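Local coordinates for lipase (Photobacterium sp. M37, PDB 2ORY), which probably hydrolyses the ester bonds of triacylglycerols as a cold-adapted class 3 lipase of the alpha/beta hydrolase fold, at residues A[31-36]-A[58-63]; A[95-100]-A[235-240]; A[114-119]-A[217-222]; A[182-187]-A[222-227]; A[229-234]-A[318-323]. One frame throughout, in Å; residues are numbered along the deposited sequence.

Contact 1 of 5, residues A[31-36]-A[58-63]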
# COMPACT_ATOMS: atom_id res chain seq x y z
N GLU A 31 1.13 18.55 9.45
CA GLU A 31 0.37 19.78 9.23
C GLU A 31 0.39 20.18 7.76
O GLU A 31 -0.63 20.59 7.21
CB GLU A 31 0.97 20.89 10.08
CG GLU A 31 1.26 20.45 11.51
CD GLU A 31 2.10 21.46 12.28
OE1 GLU A 31 3.21 21.79 11.81
OE2 GLU A 31 1.65 21.90 13.36
N LEU A 32 1.55 20.09 7.13
CA LEU A 32 1.66 20.43 5.72
C LEU A 32 0.82 19.47 4.88
O LEU A 32 0.17 19.87 3.92
CB LEU A 32 3.13 20.35 5.28
CG LEU A 32 3.46 20.59 3.79
CD1 LEU A 32 4.90 21.07 3.66
CD2 LEU A 32 3.24 19.31 2.98
N ILE A 33 0.87 18.19 5.25
CA ILE A 33 0.13 17.15 4.53
C ILE A 33 -1.37 17.36 4.71
O ILE A 33 -2.12 17.36 3.73
CB ILE A 33 0.49 15.73 5.04
CG1 ILE A 33 1.95 15.42 4.73
CG2 ILE A 33 -0.40 14.68 4.36
CD1 ILE A 33 2.41 14.08 5.27
N LEU A 34 -1.80 17.53 5.95
CA LEU A 34 -3.21 17.74 6.26
C LEU A 34 -3.76 18.87 5.39
O LEU A 34 -4.82 18.72 4.77
CB LEU A 34 -3.40 18.08 7.74
CG LEU A 34 -4.85 18.40 8.15
CD1 LEU A 34 -5.73 17.18 7.91
CD2 LEU A 34 -4.91 18.82 9.61
N LYS A 35 -3.05 19.99 5.33
CA LYS A 35 -3.50 21.13 4.54
C LYS A 35 -3.70 20.69 3.09
O LYS A 35 -4.67 21.07 2.45
CB LYS A 35 -2.47 22.25 4.59
CG LYS A 35 -2.87 23.50 3.82
CD LYS A 35 -1.68 24.46 3.61
CE LYS A 35 -0.60 23.85 2.70
NZ LYS A 35 0.57 24.75 2.44
N LYS A 36 -2.77 19.90 2.59
CA LYS A 36 -2.84 19.41 1.22
C LYS A 36 -4.05 18.52 1.01
O LYS A 36 -4.77 18.64 0.02
CB LYS A 36 -1.55 18.66 0.87
CG LYS A 36 -0.34 19.57 0.64
CD LYS A 36 -0.53 20.39 -0.63
CE LYS A 36 0.59 21.41 -0.83
NZ LYS A 36 0.38 22.25 -2.06
N PRO A 58 -3.35 13.16 9.32
CA PRO A 58 -2.24 12.21 9.13
C PRO A 58 -1.26 12.00 10.30
O PRO A 58 -0.79 12.95 10.93
CB PRO A 58 -1.54 12.75 7.88
CG PRO A 58 -1.81 14.22 7.92
CD PRO A 58 -3.25 14.30 8.39
N ALA A 59 -1.00 10.73 10.60
CA ALA A 59 -0.03 10.34 11.62
C ALA A 59 1.19 9.92 10.79
O ALA A 59 1.12 9.01 9.95
CB ALA A 59 -0.53 9.15 12.41
N VAL A 60 2.31 10.59 11.02
CA VAL A 60 3.52 10.34 10.24
C VAL A 60 4.65 9.72 11.04
O VAL A 60 4.86 10.09 12.19
CB VAL A 60 4.04 11.66 9.60
CG1 VAL A 60 5.24 11.37 8.70
CG2 VAL A 60 2.93 12.35 8.81
N TYR A 61 5.35 8.78 10.43
CA TYR A 61 6.51 8.16 11.04
C TYR A 61 7.68 8.59 10.14
O TYR A 61 7.74 8.18 8.99
CB TYR A 61 6.42 6.64 11.05
CG TYR A 61 7.62 6.01 11.73
CD1 TYR A 61 7.70 5.93 13.12
CD2 TYR A 61 8.71 5.56 10.98
CE1 TYR A 61 8.83 5.42 13.75
CE2 TYR A 61 9.87 5.04 11.61
CZ TYR A 61 9.92 4.98 12.99
OH TYR A 61 11.04 4.46 13.63
N THR A 62 8.57 9.42 10.68
CA THR A 62 9.75 9.92 9.95
C THR A 62 10.80 10.39 10.95
O THR A 62 10.48 11.03 11.96
CB THR A 62 9.42 11.14 9.01
OG1 THR A 62 8.76 12.17 9.75
CG2 THR A 62 8.55 10.71 7.88
N MET A 63 12.05 10.06 10.65
CA MET A 63 13.19 10.40 11.48
C MET A 63 14.25 10.97 10.55
O MET A 63 14.39 10.52 9.41
CB MET A 63 13.74 9.14 12.17
CG MET A 63 12.75 8.46 13.11
SD MET A 63 12.22 9.61 14.40
CE MET A 63 11.04 8.55 15.43

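Contact 2 of 5, residues A[95-100]-A[235-240]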
# COMPACT_ATOMS: atom_id res chain seq x y z
N VAL A 95 9.19 5.57 -5.90
CA VAL A 95 9.94 5.53 -7.17
C VAL A 95 11.26 4.81 -7.12
O VAL A 95 11.68 4.20 -8.11
CB VAL A 95 10.19 6.94 -7.76
CG1 VAL A 95 8.87 7.72 -7.83
CG2 VAL A 95 11.21 7.70 -6.90
N SER A 96 11.92 4.86 -5.97
CA SER A 96 13.22 4.24 -5.79
C SER A 96 13.12 2.76 -5.43
O SER A 96 13.73 2.31 -4.47
CB SER A 96 13.98 4.98 -4.69
OG SER A 96 14.14 6.33 -5.04
N ILE A 97 12.39 2.01 -6.24
CA ILE A 97 12.19 0.59 -6.00
C ILE A 97 13.43 -0.24 -5.63
O ILE A 97 13.39 -1.02 -4.68
CB ILE A 97 11.45 -0.08 -7.22
CG1 ILE A 97 10.08 0.57 -7.43
CG2 ILE A 97 11.26 -1.58 -6.99
CD1 ILE A 97 9.47 0.28 -8.78
N SER A 98 14.52 -0.07 -6.36
CA SER A 98 15.73 -0.87 -6.10
C SER A 98 16.26 -0.66 -4.68
O SER A 98 16.81 -1.57 -4.08
CB SER A 98 16.82 -0.54 -7.14
OG SER A 98 17.91 -1.42 -7.03
N ASP A 99 16.09 0.55 -4.15
CA ASP A 99 16.57 0.86 -2.82
C ASP A 99 15.67 0.35 -1.69
O ASP A 99 16.16 -0.37 -0.83
CB ASP A 99 16.79 2.37 -2.64
CG ASP A 99 17.92 2.90 -3.54
OD1 ASP A 99 18.50 2.11 -4.30
OD2 ASP A 99 18.23 4.11 -3.48
N TRP A 100 14.39 0.71 -1.68
CA TRP A 100 13.51 0.26 -0.61
C TRP A 100 12.98 -1.17 -0.75
O TRP A 100 12.59 -1.78 0.25
CB TRP A 100 12.34 1.23 -0.39
CG TRP A 100 11.37 1.32 -1.52
CD1 TRP A 100 11.38 2.24 -2.53
CD2 TRP A 100 10.27 0.43 -1.80
NE1 TRP A 100 10.36 1.97 -3.42
CE2 TRP A 100 9.67 0.87 -3.00
CE3 TRP A 100 9.74 -0.70 -1.15
CZ2 TRP A 100 8.55 0.22 -3.57
CZ3 TRP A 100 8.63 -1.34 -1.72
CH2 TRP A 100 8.05 -0.88 -2.92
N LEU A 235 3.16 -5.14 -15.60
CA LEU A 235 4.54 -4.76 -15.85
C LEU A 235 5.20 -4.05 -14.67
O LEU A 235 6.33 -3.57 -14.77
CB LEU A 235 4.65 -3.89 -17.10
CG LEU A 235 4.17 -4.49 -18.43
CD1 LEU A 235 4.41 -3.45 -19.53
CD2 LEU A 235 4.92 -5.79 -18.75
N ASP A 236 4.48 -3.97 -13.55
CA ASP A 236 5.03 -3.35 -12.35
C ASP A 236 5.82 -4.46 -11.65
O ASP A 236 5.25 -5.50 -11.31
CB ASP A 236 3.90 -2.85 -11.46
CG ASP A 236 4.39 -2.27 -10.14
OD1 ASP A 236 5.62 -2.08 -9.97
OD2 ASP A 236 3.55 -2.00 -9.26
N ILE A 237 7.11 -4.25 -11.44
CA ILE A 237 7.94 -5.26 -10.79
C ILE A 237 7.67 -5.47 -9.29
O ILE A 237 7.86 -6.57 -8.78
CB ILE A 237 9.47 -4.99 -10.95
CG1 ILE A 237 9.83 -3.66 -10.30
CG2 ILE A 237 9.88 -4.99 -12.42
CD1 ILE A 237 11.29 -3.32 -10.38
N VAL A 238 7.22 -4.44 -8.59
CA VAL A 238 7.00 -4.55 -7.14
C VAL A 238 6.20 -5.76 -6.65
O VAL A 238 6.64 -6.47 -5.75
CB VAL A 238 6.37 -3.27 -6.62
CG1 VAL A 238 5.98 -3.42 -5.14
CG2 VAL A 238 7.37 -2.16 -6.81
N PRO A 239 5.01 -6.00 -7.22
CA PRO A 239 4.22 -7.15 -6.80
C PRO A 239 4.94 -8.46 -7.06
O PRO A 239 4.50 -9.50 -6.57
CB PRO A 239 2.96 -7.04 -7.66
CG PRO A 239 2.81 -5.60 -7.82
CD PRO A 239 4.22 -5.16 -8.13
N TYR A 240 6.02 -8.43 -7.84
CA TYR A 240 6.76 -9.66 -8.16
C TYR A 240 7.68 -10.18 -7.06
O TYR A 240 8.34 -11.21 -7.23
CB TYR A 240 7.59 -9.50 -9.44
CG TYR A 240 6.80 -9.57 -10.73
CD1 TYR A 240 5.98 -8.51 -11.13
CD2 TYR A 240 6.89 -10.68 -11.58
CE1 TYR A 240 5.29 -8.54 -12.32
CE2 TYR A 240 6.19 -10.72 -12.80
CZ TYR A 240 5.39 -9.65 -13.16
OH TYR A 240 4.69 -9.65 -14.35

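Contact 3 of 5, residues A[114-119]-A[217-222]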
# COMPACT_ATOMS: atom_id res chain seq x y z
N PRO A 114 0.61 -13.09 14.61
CA PRO A 114 0.15 -13.16 15.99
C PRO A 114 -1.34 -13.09 16.30
O PRO A 114 -1.72 -13.33 17.44
CB PRO A 114 0.94 -12.02 16.67
CG PRO A 114 1.11 -11.02 15.58
CD PRO A 114 1.32 -11.83 14.32
N TYR A 115 -2.18 -12.83 15.31
CA TYR A 115 -3.60 -12.69 15.60
C TYR A 115 -4.55 -13.82 15.23
O TYR A 115 -5.75 -13.66 15.38
CB TYR A 115 -4.10 -11.37 14.99
CG TYR A 115 -3.19 -10.22 15.32
CD1 TYR A 115 -2.30 -9.71 14.36
CD2 TYR A 115 -3.16 -9.67 16.59
CE1 TYR A 115 -1.42 -8.68 14.68
CE2 TYR A 115 -2.29 -8.66 16.92
CZ TYR A 115 -1.42 -8.17 15.96
OH TYR A 115 -0.55 -7.17 16.31
N ALA A 116 -4.02 -14.93 14.74
CA ALA A 116 -4.85 -16.08 14.40
C ALA A 116 -3.98 -17.29 14.08
O ALA A 116 -2.84 -17.15 13.62
CB ALA A 116 -5.76 -15.76 13.22
N SER A 117 -4.53 -18.47 14.33
CA SER A 117 -3.83 -19.72 14.07
C SER A 117 -4.71 -20.65 13.24
O SER A 117 -5.94 -20.57 13.29
CB SER A 117 -3.47 -20.39 15.38
OG SER A 117 -4.66 -20.65 16.11
N VAL A 118 -4.07 -21.53 12.48
CA VAL A 118 -4.80 -22.48 11.65
C VAL A 118 -4.21 -23.89 11.75
O VAL A 118 -3.02 -24.10 11.47
CB VAL A 118 -4.80 -22.03 10.18
CG1 VAL A 118 -5.50 -23.06 9.33
CG2 VAL A 118 -5.50 -20.70 10.04
N GLU A 119 -5.07 -24.82 12.14
CA GLU A 119 -4.75 -26.24 12.30
C GLU A 119 -3.88 -26.76 11.19
O GLU A 119 -4.28 -26.77 10.02
CB GLU A 119 -6.04 -27.06 12.34
CG GLU A 119 -6.42 -27.57 13.71
CD GLU A 119 -5.63 -28.80 14.07
OE1 GLU A 119 -4.38 -28.73 14.04
OE2 GLU A 119 -6.25 -29.84 14.39
N ALA A 217 -1.09 -16.01 3.33
CA ALA A 217 -1.85 -15.58 2.17
C ALA A 217 -3.14 -16.40 2.01
O ALA A 217 -4.19 -15.85 1.68
CB ALA A 217 -0.99 -15.69 0.90
N ASP A 218 -3.06 -17.71 2.21
CA ASP A 218 -4.27 -18.54 2.09
C ASP A 218 -5.26 -18.20 3.22
O ASP A 218 -6.47 -18.14 3.02
CB ASP A 218 -3.91 -20.03 2.11
CG ASP A 218 -3.28 -20.51 0.81
OD1 ASP A 218 -3.50 -19.87 -0.25
OD2 ASP A 218 -2.57 -21.54 0.84
N TYR A 219 -4.75 -17.98 4.43
CA TYR A 219 -5.65 -17.61 5.50
C TYR A 219 -6.31 -16.28 5.15
O TYR A 219 -7.52 -16.11 5.28
CB TYR A 219 -4.89 -17.48 6.81
CG TYR A 219 -5.75 -16.94 7.92
CD1 TYR A 219 -6.81 -17.68 8.44
CD2 TYR A 219 -5.51 -15.67 8.44
CE1 TYR A 219 -7.61 -17.17 9.45
CE2 TYR A 219 -6.32 -15.15 9.45
CZ TYR A 219 -7.36 -15.90 9.95
OH TYR A 219 -8.17 -15.36 10.93
N PHE A 220 -5.50 -15.32 4.70
CA PHE A 220 -6.04 -14.01 4.30
C PHE A 220 -7.19 -14.15 3.26
O PHE A 220 -8.23 -13.51 3.39
CB PHE A 220 -4.94 -13.13 3.69
CG PHE A 220 -5.42 -11.79 3.25
CD1 PHE A 220 -5.39 -10.71 4.12
CD2 PHE A 220 -5.94 -11.61 1.97
CE1 PHE A 220 -5.87 -9.46 3.72
CE2 PHE A 220 -6.43 -10.37 1.56
CZ PHE A 220 -6.39 -9.29 2.44
N ASP A 221 -6.97 -14.96 2.23
CA ASP A 221 -7.97 -15.16 1.19
C ASP A 221 -9.27 -15.69 1.76
O ASP A 221 -10.36 -15.18 1.48
CB ASP A 221 -7.44 -16.14 0.14
CG ASP A 221 -6.39 -15.52 -0.76
OD1 ASP A 221 -6.13 -14.30 -0.60
OD2 ASP A 221 -5.83 -16.23 -1.62
N ASP A 222 -9.15 -16.73 2.58
CA ASP A 222 -10.31 -17.33 3.21
C ASP A 222 -11.04 -16.33 4.11
O ASP A 222 -12.25 -16.43 4.30
CB ASP A 222 -9.88 -18.57 4.01
CG ASP A 222 -11.06 -19.37 4.50
OD1 ASP A 222 -11.49 -19.19 5.67
OD2 ASP A 222 -11.58 -20.17 3.70

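Contact 4 of 5, residues A[182-187]-A[222-227]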
# COMPACT_ATOMS: atom_id res chain seq x y z
N THR A 182 -2.61 -6.08 5.06
CA THR A 182 -2.20 -6.73 6.29
C THR A 182 -2.92 -6.08 7.47
O THR A 182 -3.42 -6.78 8.35
CB THR A 182 -0.64 -6.66 6.45
OG1 THR A 182 -0.02 -7.31 5.33
CG2 THR A 182 -0.18 -7.38 7.75
N LEU A 183 -3.03 -4.75 7.49
CA LEU A 183 -3.70 -4.07 8.59
C LEU A 183 -5.16 -4.49 8.66
O LEU A 183 -5.69 -4.73 9.76
CB LEU A 183 -3.60 -2.54 8.47
CG LEU A 183 -4.19 -1.79 9.68
CD1 LEU A 183 -3.33 -0.61 10.09
CD2 LEU A 183 -5.57 -1.30 9.34
N ALA A 184 -5.81 -4.57 7.49
CA ALA A 184 -7.21 -4.97 7.41
C ALA A 184 -7.43 -6.35 8.04
O ALA A 184 -8.42 -6.56 8.74
CB ALA A 184 -7.67 -4.99 5.95
N LEU A 185 -6.51 -7.28 7.79
CA LEU A 185 -6.64 -8.61 8.37
C LEU A 185 -6.50 -8.54 9.89
O LEU A 185 -7.17 -9.28 10.60
CB LEU A 185 -5.58 -9.59 7.82
CG LEU A 185 -5.68 -11.05 8.32
CD1 LEU A 185 -7.03 -11.64 7.95
CD2 LEU A 185 -4.58 -11.90 7.71
N TRP A 186 -5.63 -7.66 10.38
CA TRP A 186 -5.45 -7.55 11.82
C TRP A 186 -6.75 -7.07 12.47
O TRP A 186 -7.15 -7.58 13.51
CB TRP A 186 -4.31 -6.59 12.15
CG TRP A 186 -4.38 -6.03 13.54
CD1 TRP A 186 -4.30 -6.72 14.71
CD2 TRP A 186 -4.51 -4.65 13.89
NE1 TRP A 186 -4.37 -5.85 15.77
CE2 TRP A 186 -4.50 -4.58 15.30
CE3 TRP A 186 -4.62 -3.46 13.14
CZ2 TRP A 186 -4.60 -3.36 15.98
CZ3 TRP A 186 -4.72 -2.26 13.83
CH2 TRP A 186 -4.70 -2.22 15.24
N LEU A 187 -7.40 -6.08 11.84
CA LEU A 187 -8.66 -5.54 12.34
C LEU A 187 -9.72 -6.65 12.33
O LEU A 187 -10.49 -6.78 13.27
CB LEU A 187 -9.12 -4.36 11.48
CG LEU A 187 -8.24 -3.10 11.60
CD1 LEU A 187 -8.74 -1.97 10.69
CD2 LEU A 187 -8.29 -2.66 13.03
N ASP A 222 -9.15 -16.73 2.58
CA ASP A 222 -10.31 -17.33 3.21
C ASP A 222 -11.04 -16.33 4.11
O ASP A 222 -12.25 -16.43 4.30
CB ASP A 222 -9.88 -18.57 4.01
CG ASP A 222 -11.06 -19.37 4.50
OD1 ASP A 222 -11.49 -19.19 5.67
OD2 ASP A 222 -11.58 -20.17 3.70
N CYS A 223 -10.32 -15.34 4.64
CA CYS A 223 -10.94 -14.34 5.52
C CYS A 223 -11.58 -13.15 4.83
O CYS A 223 -12.65 -12.71 5.23
CB CYS A 223 -9.93 -13.81 6.52
SG CYS A 223 -9.52 -14.98 7.77
N LEU A 224 -10.92 -12.59 3.81
CA LEU A 224 -11.49 -11.45 3.10
C LEU A 224 -12.24 -11.83 1.84
O LEU A 224 -13.16 -11.12 1.41
CB LEU A 224 -10.44 -10.41 2.73
CG LEU A 224 -10.04 -9.60 3.95
CD1 LEU A 224 -8.97 -10.34 4.72
CD2 LEU A 224 -9.55 -8.25 3.52
N GLY A 225 -11.85 -12.96 1.25
CA GLY A 225 -12.50 -13.42 0.04
C GLY A 225 -12.77 -12.29 -0.92
O GLY A 225 -11.83 -11.68 -1.44
N ASP A 226 -14.04 -11.99 -1.15
CA ASP A 226 -14.44 -10.93 -2.07
C ASP A 226 -14.20 -9.54 -1.53
O ASP A 226 -14.14 -8.58 -2.31
CB ASP A 226 -15.91 -11.05 -2.46
CG ASP A 226 -16.18 -12.21 -3.38
OD1 ASP A 226 -15.46 -12.36 -4.39
OD2 ASP A 226 -17.13 -12.98 -3.09
N GLN A 227 -14.05 -9.41 -0.22
CA GLN A 227 -13.83 -8.11 0.39
C GLN A 227 -12.43 -7.56 0.12
O GLN A 227 -12.07 -6.49 0.63
CB GLN A 227 -14.11 -8.17 1.88
CG GLN A 227 -15.56 -8.50 2.16
CD GLN A 227 -16.50 -7.41 1.69
OE1 GLN A 227 -16.64 -6.36 2.34
NE2 GLN A 227 -17.15 -7.63 0.54

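Contact 5 of 5, residues A[229-234]-A[318-323]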
# COMPACT_ATOMS: atom_id res chain seq x y z
N THR A 229 -9.82 -6.66 -3.13
CA THR A 229 -9.58 -6.55 -4.56
C THR A 229 -8.13 -6.12 -4.72
O THR A 229 -7.79 -4.97 -4.50
CB THR A 229 -10.50 -5.49 -5.21
OG1 THR A 229 -11.87 -5.89 -5.05
CG2 THR A 229 -10.19 -5.33 -6.71
N ARG A 230 -7.27 -7.06 -5.08
CA ARG A 230 -5.83 -6.80 -5.24
C ARG A 230 -5.56 -6.31 -6.66
O ARG A 230 -5.73 -7.04 -7.63
CB ARG A 230 -5.05 -8.09 -5.00
CG ARG A 230 -3.82 -7.94 -4.11
CD ARG A 230 -2.56 -8.33 -4.83
NE ARG A 230 -2.63 -9.65 -5.44
CZ ARG A 230 -1.78 -10.06 -6.38
NH1 ARG A 230 -0.81 -9.25 -6.79
NH2 ARG A 230 -1.91 -11.27 -6.92
N ILE A 231 -5.12 -5.06 -6.78
CA ILE A 231 -4.87 -4.49 -8.09
C ILE A 231 -3.38 -4.34 -8.37
O ILE A 231 -2.67 -3.60 -7.68
CB ILE A 231 -5.62 -3.13 -8.23
CG1 ILE A 231 -7.13 -3.39 -8.05
CG2 ILE A 231 -5.34 -2.49 -9.58
CD1 ILE A 231 -8.03 -2.16 -8.16
N ALA A 232 -2.90 -5.08 -9.37
CA ALA A 232 -1.50 -5.05 -9.79
C ALA A 232 -1.37 -4.89 -11.30
O ALA A 232 -2.12 -5.51 -12.07
CB ALA A 232 -0.79 -6.30 -9.38
N ASN A 233 -0.41 -4.07 -11.71
CA ASN A 233 -0.09 -3.82 -13.11
C ASN A 233 0.84 -4.97 -13.51
O ASN A 233 1.80 -5.27 -12.79
CB ASN A 233 0.60 -2.44 -13.22
CG ASN A 233 1.27 -2.18 -14.58
OD1 ASN A 233 1.22 -3.00 -15.50
ND2 ASN A 233 1.92 -1.03 -14.69
N SER A 234 0.57 -5.65 -14.62
CA SER A 234 1.42 -6.77 -15.03
C SER A 234 2.89 -6.40 -15.27
O SER A 234 3.77 -7.25 -15.15
CB SER A 234 0.87 -7.43 -16.31
OG SER A 234 0.89 -6.53 -17.41
N GLU A 318 -2.92 5.45 -15.02
CA GLU A 318 -3.02 5.41 -16.47
C GLU A 318 -3.89 4.26 -16.96
O GLU A 318 -4.79 4.45 -17.77
CB GLU A 318 -1.62 5.32 -17.07
CG GLU A 318 -1.61 5.10 -18.56
CD GLU A 318 -0.36 5.64 -19.22
OE1 GLU A 318 -0.35 6.85 -19.56
OE2 GLU A 318 0.61 4.88 -19.39
N LEU A 319 -3.64 3.06 -16.45
CA LEU A 319 -4.40 1.89 -16.85
C LEU A 319 -5.83 1.89 -16.30
O LEU A 319 -6.67 1.08 -16.69
CB LEU A 319 -3.68 0.62 -16.38
CG LEU A 319 -2.27 0.38 -16.96
CD1 LEU A 319 -1.65 -0.82 -16.29
CD2 LEU A 319 -2.36 0.17 -18.48
N MET A 320 -6.10 2.81 -15.38
CA MET A 320 -7.42 2.88 -14.75
C MET A 320 -8.17 4.14 -15.15
O MET A 320 -9.13 4.54 -14.48
CB MET A 320 -7.28 2.80 -13.22
CG MET A 320 -6.94 1.41 -12.68
SD MET A 320 -6.88 1.28 -10.85
CE MET A 320 -5.15 1.12 -10.64
N GLY A 321 -7.73 4.77 -16.24
CA GLY A 321 -8.36 5.98 -16.72
C GLY A 321 -8.46 7.11 -15.71
O GLY A 321 -9.48 7.80 -15.63
N MET A 322 -7.40 7.32 -14.95
CA MET A 322 -7.42 8.36 -13.93
C MET A 322 -6.38 9.45 -14.15
O MET A 322 -6.20 10.33 -13.29
CB MET A 322 -7.22 7.70 -12.56
CG MET A 322 -8.39 6.85 -12.08
SD MET A 322 -9.76 7.85 -11.53
CE MET A 322 -9.31 8.12 -9.83
N MET A 323 -5.70 9.40 -15.29
CA MET A 323 -4.67 10.38 -15.62
C MET A 323 -5.14 11.82 -15.44
O MET A 323 -4.42 12.64 -14.88
CB MET A 323 -4.17 10.16 -17.05
CG MET A 323 -3.29 8.93 -17.22
SD MET A 323 -1.87 9.00 -16.10
CE MET A 323 -0.61 9.68 -17.16

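Contact 1 of 5, residues A[31-36]-A[58-63]
Helix-on-sheet packing at the edge of the central mixed sheet brings I33 and L34 of helix 30-43 down on P58 and V60 of strand 52-63, an outermost strand of the sheet. The segments run closer to antiparallel than parallel, at 142°, with their axes 8.6 Å apart at closest approach. P58, which follows a cis peptide bond, has the largest share of the contact. Its CG lies 3.9 Å from I33 CG2, the two side chains lying alongside and pointing opposite ways. L34 crosses the same ring at about a right angle, and L34 CD1 comes within 3.8 Å of P58 CD. Two residues further along the strand, V60 meets I33 tip to tip, with V60 CG2 4.0 Å from I33 CD1. The isoleucine serves both partners by splitting its branches: CG2, anti to the backbone N, goes to the proline, while the longer CG1-CD1 arm reaches the valine. M72 of the adjoining strand 66-78 touches I33, P58 and V60 and extends the apolar patch. The contact is entirely apolar, with no hydrogen bond across it, as expected where a helix covers the face of a beta-sheet in an alpha/beta hydrolase.

Contact 2 of 5, residues A[95-100]-A[235-240]
I97, at the start of helix 97-102, packs tightly on the loop residues I237 and V238. I97 CG2 lies 3.8 Å from I237 CD1, and V238 CG2 sits against the other arm, 3.8 Å from I97 CD1 and hardly further from I97 CG1. I97 thus faces both residues, with V238 CG2 against both of its branches. W100 adds a looser touch: its ring meets the valine near the ring plane, at the edge, where W100 CH2 is 4.0 Å from V238 CG1. All four of these residues are buried, whereas V95, S96 and D99 on one segment and P239 and Y240 on the other are partly exposed and stay clear of the interface. An Asx turn shapes the loop, V238 N donating to D236 OD1 over 3.2 Å at 151°. The donor stands well above the carboxylate plane, 64° out of it. The other oxygen, D236 OD2, hydrogen-bonds H312 ND1 and Y316 OH, consistent with D236 being the acid of a Ser-His-Asp triad with S174, which the W100 side chain touches. I97 and V238 both rest on H312 of helix 304-319, and I237 touches Y304 of that helix and F102 at the end of helix 97-102.

Contact 3 of 5, residues A[114-119]-A[217-222]
From A116 to V118 the backbone is extended, and it passes helix 214-224 with the CA atoms of V118 and Y219 7.9 Å apart. In this form A116 and V118 turn their CB atoms to the helix while S117, between them, points away from it. Y219 alone answers from the helical side. Its CG is anti to the backbone N (chi1 173°), which swings the ring out from the helix and obliquely toward the loop. A116 meets the hydroxyl end, with its CB 3.3 Å from Y219 OH and 3.6 Å from Y219 CZ. V118 takes the near end of the ring, its CG2 standing 3.7 Å from Y219 CD1. Both methyls come from the same side of the ring plane, one near each end of the ring. The phenol hydroxyl finds its polar partner in D189 OD1, a hydrogen bond that fixes the outer end of the ring. This is a surface contact, and L123 touches both V118 and Y219. Helix 175-189 is the neighbour: Y219 packs on its L185, which lies on the other side of the ring plane from the two methyls, A116 touches its last residue D189, and the loop itself joins the short strands 110-112 and 124-126.

Contact 4 of 5, residues A[182-187]-A[222-227]
L185 holds its CG anti to the backbone N (chi1 -177°), and a second torsion of 60° turns CD1 toward C223 and L224; L224, with CG anti to its own carbonyl carbon, comes to meet it. L185 CD1 is the shared point. It lies 3.9 Å from C223 CB and 4.0 Å from L224 CD1, so one methyl touches two successive residues near the end of the helix. The cysteine SG is a little further off, at 4.2 Å from L185 CD1. The leucines cross obliquely. L224 CD2 reaches on to A184, but only loosely, 4.5 Å from A184 CB. Helix 175-189 starts right after S174, the probable nucleophile of an elbow of the GxSxG kind, and in the alpha/beta hydrolase fold the helix that follows this elbow packs against the central sheet. Here its middle turn is covered by the last turn of helix 214-224. A184 and L224 both touch T203 of strand 199-206, an outermost strand of that sheet, so helix, helix and strand meet at T203. L185 also packs on F216 and F220, earlier residues of helix 214-224. The chain leaves that helix at G225, where phi turns positive (42°), and G225 O accepts a hydrogen bond from K287 NZ.

Contact 5 of 5, residues A[229-234]-A[318-323]
The amide of N233 is gripped at both ends, OD1 accepting from L235 N and ND2 bonding to Q311 OE1, and L319 lies over its flat face. A third bond, from N233 N to Y316 OH, ties down the backbone beside it. The contact belongs to the alpha/beta hydrolase fold, beside the probable triad, where the chain running from helix 214-224 toward D236, the probable triad acid, passes the C-terminal end of helix 304-319. L319 CD1 stands nearly straight above the middle of the amide, 3.6 Å from N233 CG and 3.7 Å from N233 OD1. With CG anti to its backbone N (chi1 167°), the asparagine presents this face to the leucine while its polar atoms keep their bonds. The helix ends in a Schellman motif. G321, in positive phi, is its C-prime residue, M322 N bonds to P317 O, and the inner bond from G321 N to E318 O is weak. M320, the first residue to leave the helix, turns back to the loop. Its side chain comes at a slant to that of I231, and both touch L293 and F206. The third torsion of M320, -108°, bends the chain at the sulfur and carries CE to 3.8 Å from I231 CG2.

Contact 1 closes first along the chain and stands apart, its centre at least 24 Å from the others. Contacts 3 and 4 are neighbours, with centres 9 Å apart; they share D222 and helix 214-224, and both lie within the long loop that contact 2 closes. Contacts 2 and 5 lie 15 Å apart and alternate along the sequence, touching where Y240 OH meets S234 O at 2.7 Å. Contact 5 takes up the chain just after contact 4. Contact 1 uses strand 52-63 and contact 4 packs beside 199-206, the two outermost strands of the mixed sheet, while contacts 2 and 5 gather round the loop holding D236, the probable triad acid.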